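Local coordinates for protein arginase, mitochondrial (Medicago truncatula, PDB 6VSS) that hydrolyses L-arginine to urea and L-ornithine with two manganese ions per subunit, and also converts agmatine to putrescine and urea, at residues B[162-167]-B[204-209]; B[179-184]-B[215-220]; B[254-259]-B[300-305]; B[264-269]-B[296-301]. All blocks are in the same frame, centred on the assembly; numbering follows the deposited sequence.

Overall arrangement
Contact 1 opens at 162-167, just after the manganese ligand His160, and closes at 204-209. Contact 2 opens at 179-184, before contact 1 has closed, and closes at 215-220, so the two cross. They tie helix 163-174 to helix 203-209, and strand 178-183 to strand 213-221. Contacts 3 and 4 come after both. Contact 3 runs from 254-259 to 300-305 and contact 4 from 264-269 to 296-301, so their closing segments overlap at Asn300 and Leu301. Contact 4 sets helix 291-300 on strand 264-269. Contact 3 joins the loops before strands 264-269 and 305-311. Contacts 2 and 4 meet at the same manganese pair.

Contact 1 (B[162-167]-B[204-209]); sequences ISFPVV and FARIME
Helices 163-167 and 204-209 run roughly parallel, 29° apart, and come closest at Phe164 and Ile207, whose CA atoms are 5.6 Å apart. No hydrogen bond crosses, so side-chain packing carries the contact. Arg206 lays its CB over one face of the Phe164 ring, a CH-pi contact with CB 3.5 Å from the ring centroid. A chi1 of 164° sets the Phe164 CG opposite the backbone N and carries the ring across to the second helix. Ile207 lays its CG1 branch against Phe164 and Val167. Its CG1 lies 4.1 Å from Phe164 CD1, and its CD1 lies 4.0 Å from Val167 CB. With alanine in place of Phe164, the CB of Arg206 would probably lose the surface it rests on and a gap would open beside Ile207. The guanidinium of Arg206 turns away and grips Glu209 side-on. Its NE bonds Glu209 OE2 at 2.9 Å, almost straight, and its NH2 donates to OE1. The backbone oxygens of Tyr197 and His191 serve NH1 and NH2, so the buried guanidinium has a carboxylate and two backbone oxygens as partners. Ser163 CB comes 4.4 Å from Phe204 CZ, while its OG bonds Asp309. Phe204 also meets the manganese ligand His160 edge-to-face. The pair of helices packs on one face of the parallel sheet: Ser163 and Val167 reach strand 264-269, and Ile207 and Met208 reach strand 213-221.

Contact 2 (B[179-184]-B[215-220]); sequences DILHFD and RLVQVG. With MN (manganese (II) ion), chain I; MN (manganese (II) ion), chain J.
The imidazole of His182 meets Gln218 at its edge, where Gln218 NE2 gives a bent hydrogen bond (134°) to ND1 at 3.0 Å. The donor lies close to the ring plane, but the amide is turned 53° from it. The Phe204 ring stacks on His182. His182 NE2 bonds Asp184 OD2 at 2.8 Å, tilted from the ring plane and using the anti lone pair of OD2. Gln218, itself tied to Thr239 and Pro187, probably helps fix the turn of the ring, which probably helps position Asp184. Asp184 bridges the two manganese ions: OD2 binds the chain J ion at 2.1 Å and OD1 the chain I ion at 2.2 Å. Water 1 also bridges the ions, and His160, His186, Asp188, Asp269 and Asp271 supply the other protein ligands. The strands are parallel and in register, joined by alternating backbone bonds. At the start, Asp179 takes the N-H of Arg215 on OD1 (3.1 Å) from above the carboxylate plane, and OD2 serves Gly258 and Arg214. An alanine at Asp179 would probably leave the N-H groups of Arg215 and Gly258 without this acceptor and cost Arg214 this salt bridge. Phe183 CD2 packs alongside Val219 CB at 4.1 Å. These strands belong to one beta-alpha-beta unit. Helix 203-209 covers the face with Ile180 and Leu216, and Ile297 of helix 291-300 covers Leu181, Phe183 and Val219. Strand 264-269 flanks strand 178-183.

Contact 3 (B[254-259]-B[300-305]); sequences NLKLGE and NLQGDI
Asn254 begins the contact loosely, with its N 4.5 Å from the CB of Asn300. Leu255 does more. Its O accepts the backbone N-H of Gln302 at 3.0 Å, and its CB packs on Leu301 CD1 at 3.7 Å. With chi1 at 173°, Leu301 swings its CG to the far side from the backbone N, which brings CD1 up to both leucines of the other loop. Lys256 lies alongside Gln302, both extended and pointing the same way. The Gln302 OE1 rests against the lysine methylenes, while the angle to NZ is too poor for a hydrogen bond. Leu257 returns to the backbone: its N gives a nearly straight bond (174°) to Gln302 O at 2.8 Å. Its CG sits 4.1 Å from Leu301 CD1, the two side chains crossing at about a right angle. Leu257 O comes 3.3 Å from the CA of Gly303, where a beta carbon would collide with it. Water 2 then links Leu257 O to Asp304 N. The two loops run in nearly the same direction and are joined by a single backbone bridge at Lys256 and Gln302. The chemistry has three elements: the two backbone bonds, leucines buried against Leu181 of the sheet, and polar residues on the exposed side, whose side chains make no hydrogen bond across the contact.

Contact 4 (B[264-269]-B[296-301]); sequences VYVSID and NILQNL. With MN (manganese (II) ion), chain J; MN (manganese (II) ion), chain I.
Val266 stands in the middle of the contact and sends one methyl to Leu298 of the helix and the other to Leu301 just after it. Its CG1 meets Leu298 CD1 at 4.2 Å, the two side chains lying at a slant to each other. Its CG2 meets Leu301 CD2, also at 4.2 Å, tip to tip. Val264 CG1 flanks that same CD2, and Ile268 CD1 comes 4.4 Å from Leu298 CD2. The two methyls of Leu298 thus divide between Val266 and Ile268. The packing is wholly apolar. At the helix end Asn300 folds back, so that Asn296 O receives both its ND2 and its N, from opposite faces. Asp269 ends the strand, and its OD2 bridges the two manganese ions, 2.1 Å from the chain I ion. Strand 264-269 lies between strands 178-183 and 305-311, and helix 291-300 makes the crossover to the latter. Leu331 and Leu335 of helix 323-339 pack beside Ile268 and Val266, while Tyr265 and Ser267 face helix 163-174.

Contact 1 (B[162-167]-B[204-209])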
loop_
_atom_site.group_PDB
_atom_site.type_symbol
_atom_site.label_atom_id
_atom_site.label_comp_id
_atom_site.label_asym_id
_atom_site.label_seq_id
_atom_site.Cartn_x
_atom_site.Cartn_y
_atom_site.Cartn_z
ATOM N N ILE B 162 -11.938 0.753 27.913
ATOM C CA ILE B 162 -13.407 0.557 28.017
ATOM C C ILE B 162 -13.706 -0.700 28.854
ATOM O O ILE B 162 -14.769 -0.764 29.505
ATOM C CB ILE B 162 -14.043 0.524 26.610
ATOM C CG1 ILE B 162 -13.623 -0.720 25.834
ATOM C CG2 ILE B 162 -13.754 1.790 25.823
ATOM C CD1 ILE B 162 -14.430 -0.916 24.640
ATOM N N SER B 163 -12.809 -1.663 28.938
ATOM C CA SER B 163 -13.123 -2.945 29.619
ATOM C C SER B 163 -13.399 -2.656 31.099
ATOM O O SER B 163 -14.240 -3.325 31.675
ATOM C CB SER B 163 -12.037 -3.954 29.450
ATOM O OG SER B 163 -11.889 -4.387 28.102
ATOM N N PHE B 164 -12.762 -1.630 31.682
ATOM C CA PHE B 164 -13.006 -1.283 33.112
ATOM C C PHE B 164 -14.488 -0.995 33.304
ATOM O O PHE B 164 -15.151 -1.768 33.995
ATOM C CB PHE B 164 -12.107 -0.174 33.647
ATOM C CG PHE B 164 -12.594 0.436 34.931
ATOM C CD1 PHE B 164 -12.862 -0.350 36.050
ATOM C CD2 PHE B 164 -12.729 1.808 35.057
ATOM C CE1 PHE B 164 -13.293 0.228 37.253
ATOM C CE2 PHE B 164 -13.123 2.385 36.267
ATOM C CZ PHE B 164 -13.422 1.590 37.353
ATOM N N PRO B 165 -15.053 0.094 32.714
ATOM C CA PRO B 165 -16.478 0.401 32.861
ATOM C C PRO B 165 -17.446 -0.704 32.403
ATOM O O PRO B 165 -18.536 -0.838 33.005
ATOM C CB PRO B 165 -16.702 1.658 31.991
ATOM C CG PRO B 165 -15.409 1.875 31.215
ATOM C CD PRO B 165 -14.340 1.168 32.018
ATOM N N VAL B 166 -17.059 -1.490 31.392
ATOM C CA VAL B 166 -17.892 -2.641 30.951
ATOM C C VAL B 166 -17.906 -3.679 32.079
ATOM O O VAL B 166 -18.978 -4.132 32.464
ATOM C CB VAL B 166 -17.379 -3.254 29.643
ATOM C CG1 VAL B 166 -18.254 -4.397 29.185
ATOM C CG2 VAL B 166 -17.228 -2.188 28.590
ATOM N N VAL B 167 -16.746 -4.057 32.589
ATOM C CA VAL B 167 -16.693 -5.186 33.548
ATOM C C VAL B 167 -17.294 -4.711 34.883
ATOM O O VAL B 167 -17.985 -5.502 35.526
ATOM C CB VAL B 167 -15.272 -5.727 33.645
ATOM C CG1 VAL B 167 -15.074 -6.548 34.894
ATOM C CG2 VAL B 167 -14.912 -6.507 32.371
ATOM N N PHE B 204 -7.166 -3.177 33.738
ATOM C CA PHE B 204 -7.242 -4.372 34.612
ATOM C C PHE B 204 -6.737 -4.024 36.024
ATOM O O PHE B 204 -7.113 -4.726 36.932
ATOM C CB PHE B 204 -6.564 -5.569 33.964
ATOM C CG PHE B 204 -7.357 -6.049 32.777
ATOM C CD1 PHE B 204 -8.538 -6.750 32.959
ATOM C CD2 PHE B 204 -6.996 -5.675 31.492
ATOM C CE1 PHE B 204 -9.286 -7.154 31.862
ATOM C CE2 PHE B 204 -7.774 -6.039 30.400
ATOM C CZ PHE B 204 -8.900 -6.799 30.585
ATOM N N ALA B 205 -5.909 -2.991 36.203
ATOM C CA ALA B 205 -5.604 -2.481 37.563
ATOM C C ALA B 205 -6.906 -1.938 38.168
ATOM O O ALA B 205 -7.228 -2.324 39.282
ATOM C CB ALA B 205 -4.499 -1.458 37.506
ATOM N N ARG B 206 -7.677 -1.142 37.419
ATOM C CA ARG B 206 -8.977 -0.603 37.898
ATOM C C ARG B 206 -9.861 -1.783 38.309
ATOM O O ARG B 206 -10.413 -1.800 39.441
ATOM C CB ARG B 206 -9.609 0.263 36.809
ATOM C CG ARG B 206 -8.736 1.419 36.330
ATOM C CD ARG B 206 -8.461 2.478 37.384
ATOM N NE ARG B 206 -7.223 2.255 38.136
ATOM C CZ ARG B 206 -5.986 2.571 37.743
ATOM N NH1 ARG B 206 -5.739 3.132 36.566
ATOM N NH2 ARG B 206 -4.971 2.278 38.540
ATOM N N ILE B 207 -9.947 -2.789 37.447
ATOM C CA ILE B 207 -10.919 -3.902 37.620
ATOM C C ILE B 207 -10.510 -4.621 38.891
ATOM O O ILE B 207 -11.333 -4.702 39.803
ATOM C CB ILE B 207 -10.961 -4.809 36.377
ATOM C CG1 ILE B 207 -11.719 -4.159 35.219
ATOM C CG2 ILE B 207 -11.507 -6.170 36.712
ATOM C CD1 ILE B 207 -11.389 -4.767 33.844
ATOM N N MET B 208 -9.266 -5.090 38.933
ATOM C CA MET B 208 -8.706 -5.822 40.082
ATOM C C MET B 208 -8.810 -4.956 41.357
ATOM O O MET B 208 -9.269 -5.478 42.362
ATOM C CB MET B 208 -7.251 -6.224 39.823
ATOM C CG MET B 208 -7.059 -7.324 38.773
ATOM S SD MET B 208 -8.388 -8.557 38.570
ATOM C CE MET B 208 -7.735 -9.815 39.670
ATOM N N GLU B 209 -8.418 -3.678 41.327
ATOM C CA GLU B 209 -8.551 -2.774 42.496
ATOM C C GLU B 209 -9.980 -2.854 43.020
ATOM O O GLU B 209 -10.116 -2.827 44.220
ATOM C CB GLU B 209 -8.283 -1.303 42.164
ATOM C CG GLU B 209 -6.832 -0.999 41.908
ATOM C CD GLU B 209 -6.530 0.200 41.028
ATOM O OE1 GLU B 209 -5.340 0.377 40.684
ATOM O OE2 GLU B 209 -7.470 0.975 40.710
#

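Contact 2 (B[179-184]-B[215-220])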
loop_
_atom_site.group_PDB
_atom_site.type_symbol
_atom_site.label_atom_id
_atom_site.label_comp_id
_atom_site.label_asym_id
_atom_site.label_seq_id
_atom_site.Cartn_x
_atom_site.Cartn_y
_atom_site.Cartn_z
ATOM N N ASP B 179 -15.032 -14.222 36.513
ATOM C CA ASP B 179 -13.658 -14.619 36.103
ATOM C C ASP B 179 -13.452 -14.013 34.727
ATOM O O ASP B 179 -14.424 -13.962 34.019
ATOM C CB ASP B 179 -13.460 -16.136 36.094
ATOM C CG ASP B 179 -13.426 -16.827 37.461
ATOM O OD1 ASP B 179 -13.165 -16.147 38.486
ATOM O OD2 ASP B 179 -13.623 -18.068 37.487
ATOM N N ILE B 180 -12.225 -13.626 34.379
ATOM C CA ILE B 180 -11.912 -13.012 33.067
ATOM C C ILE B 180 -10.858 -13.823 32.331
ATOM O O ILE B 180 -9.854 -14.216 32.903
ATOM C CB ILE B 180 -11.489 -11.550 33.211
ATOM C CG1 ILE B 180 -12.551 -10.711 33.925
ATOM C CG2 ILE B 180 -11.085 -10.988 31.844
ATOM C CD1 ILE B 180 -12.142 -9.296 34.117
ATOM N N LEU B 181 -11.125 -14.047 31.067
ATOM C CA LEU B 181 -10.158 -14.585 30.106
ATOM C C LEU B 181 -9.832 -13.402 29.223
ATOM O O LEU B 181 -10.786 -12.829 28.671
ATOM C CB LEU B 181 -10.798 -15.693 29.278
ATOM C CG LEU B 181 -9.921 -16.153 28.119
ATOM C CD1 LEU B 181 -8.567 -16.615 28.617
ATOM C CD2 LEU B 181 -10.658 -17.257 27.357
ATOM N N HIS B 182 -8.560 -13.004 29.209
ATOM C CA HIS B 182 -8.095 -11.736 28.624
ATOM C C HIS B 182 -6.991 -12.103 27.648
ATOM O O HIS B 182 -5.960 -12.641 28.102
ATOM C CB HIS B 182 -7.712 -10.790 29.751
ATOM C CG HIS B 182 -6.874 -9.614 29.344
ATOM N ND1 HIS B 182 -5.876 -9.103 30.166
ATOM C CD2 HIS B 182 -6.931 -8.808 28.263
ATOM C CE1 HIS B 182 -5.370 -8.023 29.599
ATOM N NE2 HIS B 182 -5.987 -7.844 28.415
ATOM N N PHE B 183 -7.205 -11.855 26.368
ATOM C CA PHE B 183 -6.175 -11.986 25.304
ATOM C C PHE B 183 -5.540 -10.624 25.070
ATOM O O PHE B 183 -6.233 -9.663 24.797
ATOM C CB PHE B 183 -6.775 -12.533 24.017
ATOM C CG PHE B 183 -7.355 -13.917 24.156
ATOM C CD1 PHE B 183 -8.697 -14.095 24.470
ATOM C CD2 PHE B 183 -6.609 -15.045 23.857
ATOM C CE1 PHE B 183 -9.267 -15.360 24.547
ATOM C CE2 PHE B 183 -7.173 -16.320 23.968
ATOM C CZ PHE B 183 -8.488 -16.464 24.334
ATOM N N ASP B 184 -4.224 -10.569 25.151
ATOM C CA ASP B 184 -3.514 -9.288 24.967
ATOM C C ASP B 184 -2.017 -9.535 24.748
ATOM O O ASP B 184 -1.515 -10.475 25.311
ATOM C CB ASP B 184 -3.798 -8.440 26.194
ATOM C CG ASP B 184 -3.805 -6.957 25.909
ATOM O OD1 ASP B 184 -3.062 -6.479 25.014
ATOM O OD2 ASP B 184 -4.656 -6.332 26.505
ATOM N N ARG B 215 -10.592 -14.487 39.198
ATOM C CA ARG B 215 -9.530 -14.937 38.291
ATOM C C ARG B 215 -9.441 -13.981 37.102
ATOM O O ARG B 215 -10.456 -13.353 36.708
ATOM C CB ARG B 215 -9.814 -16.373 37.879
ATOM C CG ARG B 215 -9.816 -17.326 39.070
ATOM C CD ARG B 215 -9.945 -18.765 38.633
ATOM N NE ARG B 215 -8.829 -19.162 37.801
ATOM C CZ ARG B 215 -8.856 -20.170 36.940
ATOM N NH1 ARG B 215 -9.943 -20.911 36.777
ATOM N NH2 ARG B 215 -7.776 -20.449 36.245
ATOM N N LEU B 216 -8.221 -13.745 36.673
ATOM C CA LEU B 216 -7.912 -13.002 35.439
ATOM C C LEU B 216 -6.878 -13.849 34.724
ATOM O O LEU B 216 -5.743 -13.912 35.182
ATOM C CB LEU B 216 -7.369 -11.627 35.795
ATOM C CG LEU B 216 -6.691 -10.847 34.664
ATOM C CD1 LEU B 216 -7.554 -10.789 33.415
ATOM C CD2 LEU B 216 -6.358 -9.445 35.171
ATOM N N VAL B 217 -7.271 -14.518 33.677
ATOM C CA VAL B 217 -6.358 -15.430 32.940
ATOM C C VAL B 217 -5.918 -14.695 31.691
ATOM O O VAL B 217 -6.810 -14.379 30.915
ATOM C CB VAL B 217 -7.081 -16.731 32.609
ATOM C CG1 VAL B 217 -6.173 -17.697 31.880
ATOM C CG2 VAL B 217 -7.661 -17.334 33.866
ATOM N N GLN B 218 -4.629 -14.366 31.585
ATOM C CA GLN B 218 -4.109 -13.502 30.504
ATOM C C GLN B 218 -3.369 -14.404 29.542
ATOM O O GLN B 218 -2.517 -15.188 29.994
ATOM C CB GLN B 218 -3.183 -12.413 31.048
ATOM C CG GLN B 218 -3.807 -11.625 32.196
ATOM C CD GLN B 218 -3.091 -10.313 32.453
ATOM O OE1 GLN B 218 -1.894 -10.275 32.762
ATOM N NE2 GLN B 218 -3.805 -9.218 32.276
ATOM N N VAL B 219 -3.578 -14.234 28.264
ATOM C CA VAL B 219 -2.936 -15.092 27.228
ATOM C C VAL B 219 -2.412 -14.215 26.089
ATOM O O VAL B 219 -3.142 -13.362 25.625
ATOM C CB VAL B 219 -3.949 -16.140 26.745
ATOM C CG1 VAL B 219 -3.389 -17.036 25.646
ATOM C CG2 VAL B 219 -4.453 -16.966 27.898
ATOM N N GLY B 220 -1.200 -14.505 25.614
ATOM C CA GLY B 220 -0.491 -13.799 24.528
ATOM C C GLY B 220 0.485 -12.737 25.022
ATOM O O GLY B 220 1.056 -12.029 24.191
HETATM MN MN MN I . -2.745 -4.625 23.807
HETATM MN MN MN J . -4.980 -4.292 25.963
HETATM O O HOH W 1 -3.062 -3.584 25.678
#

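Contact 3 (B[254-259]-B[300-305])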
loop_
_atom_site.group_PDB
_atom_site.type_symbol
_atom_site.label_atom_id
_atom_site.label_comp_id
_atom_site.label_asym_id
_atom_site.label_seq_id
_atom_site.Cartn_x
_atom_site.Cartn_y
_atom_site.Cartn_z
ATOM N N ASN B 254 -8.133 -26.091 28.029
ATOM C CA ASN B 254 -9.111 -26.795 28.889
ATOM C C ASN B 254 -9.452 -25.950 30.084
ATOM O O ASN B 254 -9.581 -26.508 31.163
ATOM C CB ASN B 254 -8.563 -28.098 29.464
ATOM C CG ASN B 254 -8.185 -29.094 28.389
ATOM O OD1 ASN B 254 -9.030 -29.814 27.862
ATOM N ND2 ASN B 254 -6.912 -29.128 28.057
ATOM N N LEU B 255 -9.599 -24.668 29.886
ATOM C CA LEU B 255 -9.943 -23.737 30.965
ATOM C C LEU B 255 -11.384 -23.947 31.387
ATOM O O LEU B 255 -12.237 -24.211 30.521
ATOM C CB LEU B 255 -9.758 -22.312 30.452
ATOM C CG LEU B 255 -8.314 -21.890 30.240
ATOM C CD1 LEU B 255 -8.295 -20.552 29.505
ATOM C CD2 LEU B 255 -7.617 -21.800 31.596
ATOM N N LYS B 256 -11.629 -23.813 32.682
ATOM C CA LYS B 256 -12.987 -23.900 33.257
ATOM C C LYS B 256 -13.137 -22.726 34.214
ATOM O O LYS B 256 -12.511 -22.728 35.281
ATOM C CB LYS B 256 -13.183 -25.264 33.923
ATOM C CG LYS B 256 -12.697 -26.414 33.043
ATOM C CD LYS B 256 -12.904 -27.883 33.528
ATOM C CE LYS B 256 -12.166 -28.829 32.604
ATOM N NZ LYS B 256 -12.630 -30.224 32.748
ATOM N N LEU B 257 -13.870 -21.712 33.793
ATOM C CA LEU B 257 -13.834 -20.429 34.528
ATOM C C LEU B 257 -15.208 -20.210 35.114
ATOM O O LEU B 257 -16.144 -20.810 34.617
ATOM C CB LEU B 257 -13.419 -19.266 33.614
ATOM C CG LEU B 257 -11.952 -19.207 33.156
ATOM C CD1 LEU B 257 -11.661 -17.891 32.415
ATOM C CD2 LEU B 257 -10.975 -19.315 34.297
ATOM N N GLY B 258 -15.292 -19.366 36.129
ATOM C CA GLY B 258 -16.574 -18.853 36.622
ATOM C C GLY B 258 -17.184 -19.758 37.688
ATOM O O GLY B 258 -18.211 -19.364 38.250
ATOM N N GLU B 259 -16.603 -20.912 37.987
ATOM C CA GLU B 259 -17.262 -21.834 38.953
ATOM C C GLU B 259 -17.266 -21.163 40.328
ATOM O O GLU B 259 -16.163 -20.942 40.897
ATOM C CB GLU B 259 -16.647 -23.230 38.889
ATOM C CG GLU B 259 -16.961 -23.938 37.561
ATOM C CD GLU B 259 -16.751 -25.453 37.510
ATOM O OE1 GLU B 259 -17.597 -26.201 38.094
ATOM O OE2 GLU B 259 -15.753 -25.900 36.874
ATOM N N ASN B 300 -12.689 -24.399 23.448
ATOM C CA ASN B 300 -12.545 -25.370 24.553
ATOM C C ASN B 300 -13.051 -24.768 25.870
ATOM O O ASN B 300 -13.293 -25.527 26.774
ATOM C CB ASN B 300 -11.094 -25.839 24.664
ATOM C CG ASN B 300 -10.756 -26.940 23.680
ATOM O OD1 ASN B 300 -11.285 -28.047 23.782
ATOM N ND2 ASN B 300 -9.875 -26.667 22.739
ATOM N N LEU B 301 -13.270 -23.462 25.966
ATOM C CA LEU B 301 -13.511 -22.797 27.283
ATOM C C LEU B 301 -14.847 -23.247 27.875
ATOM O O LEU B 301 -15.822 -23.237 27.149
ATOM C CB LEU B 301 -13.529 -21.278 27.128
ATOM C CG LEU B 301 -13.929 -20.516 28.390
ATOM C CD1 LEU B 301 -12.803 -20.551 29.391
ATOM C CD2 LEU B 301 -14.290 -19.072 28.064
ATOM N N GLN B 302 -14.855 -23.599 29.162
ATOM C CA GLN B 302 -16.074 -23.896 29.945
ATOM C C GLN B 302 -16.345 -22.738 30.898
ATOM O O GLN B 302 -15.413 -22.159 31.470
ATOM C CB GLN B 302 -15.898 -25.234 30.689
ATOM C CG GLN B 302 -15.714 -26.381 29.702
ATOM C CD GLN B 302 -15.533 -27.759 30.279
ATOM O OE1 GLN B 302 -14.772 -27.984 31.217
ATOM N NE2 GLN B 302 -16.214 -28.702 29.663
ATOM N N GLY B 303 -17.610 -22.469 31.115
ATOM C CA GLY B 303 -18.074 -21.388 31.992
ATOM C C GLY B 303 -19.236 -20.669 31.337
ATOM O O GLY B 303 -19.417 -20.724 30.098
ATOM N N ASP B 304 -20.048 -20.046 32.162
ATOM C CA ASP B 304 -21.176 -19.213 31.725
ATOM C C ASP B 304 -20.593 -17.864 31.303
ATOM O O ASP B 304 -20.327 -17.031 32.184
ATOM C CB ASP B 304 -22.159 -19.141 32.895
ATOM C CG ASP B 304 -23.377 -18.328 32.585
ATOM O OD1 ASP B 304 -23.638 -18.169 31.378
ATOM O OD2 ASP B 304 -23.990 -17.797 33.561
ATOM N N ILE B 305 -20.430 -17.639 29.998
ATOM C CA ILE B 305 -20.023 -16.322 29.430
ATOM C C ILE B 305 -21.180 -15.314 29.526
ATOM O O ILE B 305 -22.236 -15.466 28.837
ATOM C CB ILE B 305 -19.470 -16.462 28.007
ATOM C CG1 ILE B 305 -18.412 -17.561 27.945
ATOM C CG2 ILE B 305 -18.920 -15.126 27.539
ATOM C CD1 ILE B 305 -18.119 -18.020 26.550
HETATM O O HOH W 2 -19.104 -20.381 34.862
#

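Contact 4 (B[264-269]-B[296-301])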
loop_
_atom_site.group_PDB
_atom_site.type_symbol
_atom_site.label_atom_id
_atom_site.label_comp_id
_atom_site.label_asym_id
_atom_site.label_seq_id
_atom_site.Cartn_x
_atom_site.Cartn_y
_atom_site.Cartn_z
ATOM N N VAL B 264 -18.375 -15.574 33.548
ATOM C CA VAL B 264 -17.106 -15.422 32.790
ATOM C C VAL B 264 -17.243 -14.247 31.815
ATOM O O VAL B 264 -18.206 -14.235 31.000
ATOM C CB VAL B 264 -16.709 -16.722 32.060
ATOM C CG1 VAL B 264 -15.373 -16.554 31.336
ATOM C CG2 VAL B 264 -16.623 -17.911 33.041
ATOM N N TYR B 265 -16.271 -13.336 31.848
ATOM C CA TYR B 265 -16.139 -12.223 30.862
ATOM C C TYR B 265 -14.908 -12.463 29.979
ATOM O O TYR B 265 -13.830 -12.814 30.559
ATOM C CB TYR B 265 -16.029 -10.902 31.608
ATOM C CG TYR B 265 -15.989 -9.721 30.687
ATOM C CD1 TYR B 265 -14.792 -9.226 30.171
ATOM C CD2 TYR B 265 -17.169 -9.109 30.317
ATOM C CE1 TYR B 265 -14.784 -8.117 29.332
ATOM C CE2 TYR B 265 -17.165 -7.978 29.529
ATOM C CZ TYR B 265 -15.980 -7.510 28.999
ATOM O OH TYR B 265 -16.048 -6.426 28.187
ATOM N N VAL B 266 -15.053 -12.309 28.660
ATOM C CA VAL B 266 -13.957 -12.597 27.686
ATOM C C VAL B 266 -13.543 -11.313 26.974
ATOM O O VAL B 266 -14.318 -10.785 26.212
ATOM C CB VAL B 266 -14.320 -13.685 26.671
ATOM C CG1 VAL B 266 -13.134 -13.941 25.742
ATOM C CG2 VAL B 266 -14.730 -14.991 27.357
ATOM N N SER B 267 -12.345 -10.819 27.243
ATOM C CA SER B 267 -11.819 -9.561 26.668
ATOM C C SER B 267 -10.758 -9.924 25.623
ATOM O O SER B 267 -9.721 -10.537 25.988
ATOM C CB SER B 267 -11.273 -8.717 27.754
ATOM O OG SER B 267 -10.664 -7.546 27.211
ATOM N N ILE B 268 -10.996 -9.631 24.370
ATOM C CA ILE B 268 -10.001 -9.923 23.292
ATOM C C ILE B 268 -9.365 -8.610 22.807
ATOM O O ILE B 268 -10.065 -7.800 22.097
ATOM C CB ILE B 268 -10.644 -10.728 22.160
ATOM C CG1 ILE B 268 -11.560 -11.827 22.735
ATOM C CG2 ILE B 268 -9.534 -11.239 21.236
ATOM C CD1 ILE B 268 -12.116 -12.817 21.756
ATOM N N ASP B 269 -8.083 -8.392 23.144
ATOM C CA ASP B 269 -7.291 -7.315 22.498
ATOM C C ASP B 269 -6.694 -7.876 21.187
ATOM O O ASP B 269 -6.040 -8.898 21.219
ATOM C CB ASP B 269 -6.318 -6.723 23.507
ATOM C CG ASP B 269 -5.461 -5.581 22.973
ATOM O OD1 ASP B 269 -5.298 -5.539 21.725
ATOM O OD2 ASP B 269 -4.852 -4.870 23.801
ATOM N N ASN B 296 -8.840 -22.126 19.506
ATOM C CA ASN B 296 -8.641 -23.362 20.317
ATOM C C ASN B 296 -9.048 -23.105 21.777
ATOM O O ASN B 296 -9.831 -23.899 22.368
ATOM C CB ASN B 296 -7.204 -23.838 20.232
ATOM C CG ASN B 296 -6.849 -24.360 18.858
ATOM O OD1 ASN B 296 -7.726 -24.640 18.052
ATOM N ND2 ASN B 296 -5.567 -24.500 18.580
ATOM N N ILE B 297 -8.527 -22.043 22.362
ATOM C CA ILE B 297 -8.822 -21.712 23.780
ATOM C C ILE B 297 -10.325 -21.430 23.931
ATOM O O ILE B 297 -10.962 -21.881 24.919
ATOM C CB ILE B 297 -7.916 -20.558 24.241
ATOM C CG1 ILE B 297 -6.458 -21.039 24.268
ATOM C CG2 ILE B 297 -8.420 -20.058 25.580
ATOM C CD1 ILE B 297 -5.387 -19.981 24.433
ATOM N N LEU B 298 -10.904 -20.737 22.962
ATOM C CA LEU B 298 -12.271 -20.191 23.111
ATOM C C LEU B 298 -13.272 -21.321 22.881
ATOM O O LEU B 298 -14.265 -21.444 23.661
ATOM C CB LEU B 298 -12.403 -19.046 22.101
ATOM C CG LEU B 298 -13.576 -18.116 22.294
ATOM C CD1 LEU B 298 -13.642 -17.579 23.721
ATOM C CD2 LEU B 298 -13.470 -16.994 21.290
ATOM N N GLN B 299 -12.967 -22.166 21.897
ATOM C CA GLN B 299 -13.782 -23.338 21.531
ATOM C C GLN B 299 -13.776 -24.305 22.713
ATOM O O GLN B 299 -14.816 -24.878 23.007
ATOM C CB GLN B 299 -13.307 -23.926 20.187
ATOM C CG GLN B 299 -13.686 -23.014 19.013
ATOM C CD GLN B 299 -13.178 -23.424 17.642
ATOM O OE1 GLN B 299 -12.331 -24.313 17.512
ATOM N NE2 GLN B 299 -13.694 -22.781 16.597
ATOM N N ASN B 300 -12.689 -24.399 23.448
ATOM C CA ASN B 300 -12.545 -25.370 24.553
ATOM C C ASN B 300 -13.051 -24.768 25.870
ATOM O O ASN B 300 -13.293 -25.527 26.774
ATOM C CB ASN B 300 -11.094 -25.839 24.664
ATOM C CG ASN B 300 -10.756 -26.940 23.680
ATOM O OD1 ASN B 300 -11.285 -28.047 23.782
ATOM N ND2 ASN B 300 -9.875 -26.667 22.739
ATOM N N LEU B 301 -13.270 -23.462 25.966
ATOM C CA LEU B 301 -13.511 -22.797 27.283
ATOM C C LEU B 301 -14.847 -23.247 27.875
ATOM O O LEU B 301 -15.822 -23.237 27.149
ATOM C CB LEU B 301 -13.529 -21.278 27.128
ATOM C CG LEU B 301 -13.929 -20.516 28.390
ATOM C CD1 LEU B 301 -12.803 -20.551 29.391
ATOM C CD2 LEU B 301 -14.290 -19.072 28.064
HETATM MN MN MN J . -4.980 -4.292 25.963
HETATM MN MN MN I . -2.745 -4.625 23.807
HETATM O O HOH W 1 -3.062 -3.584 25.678
#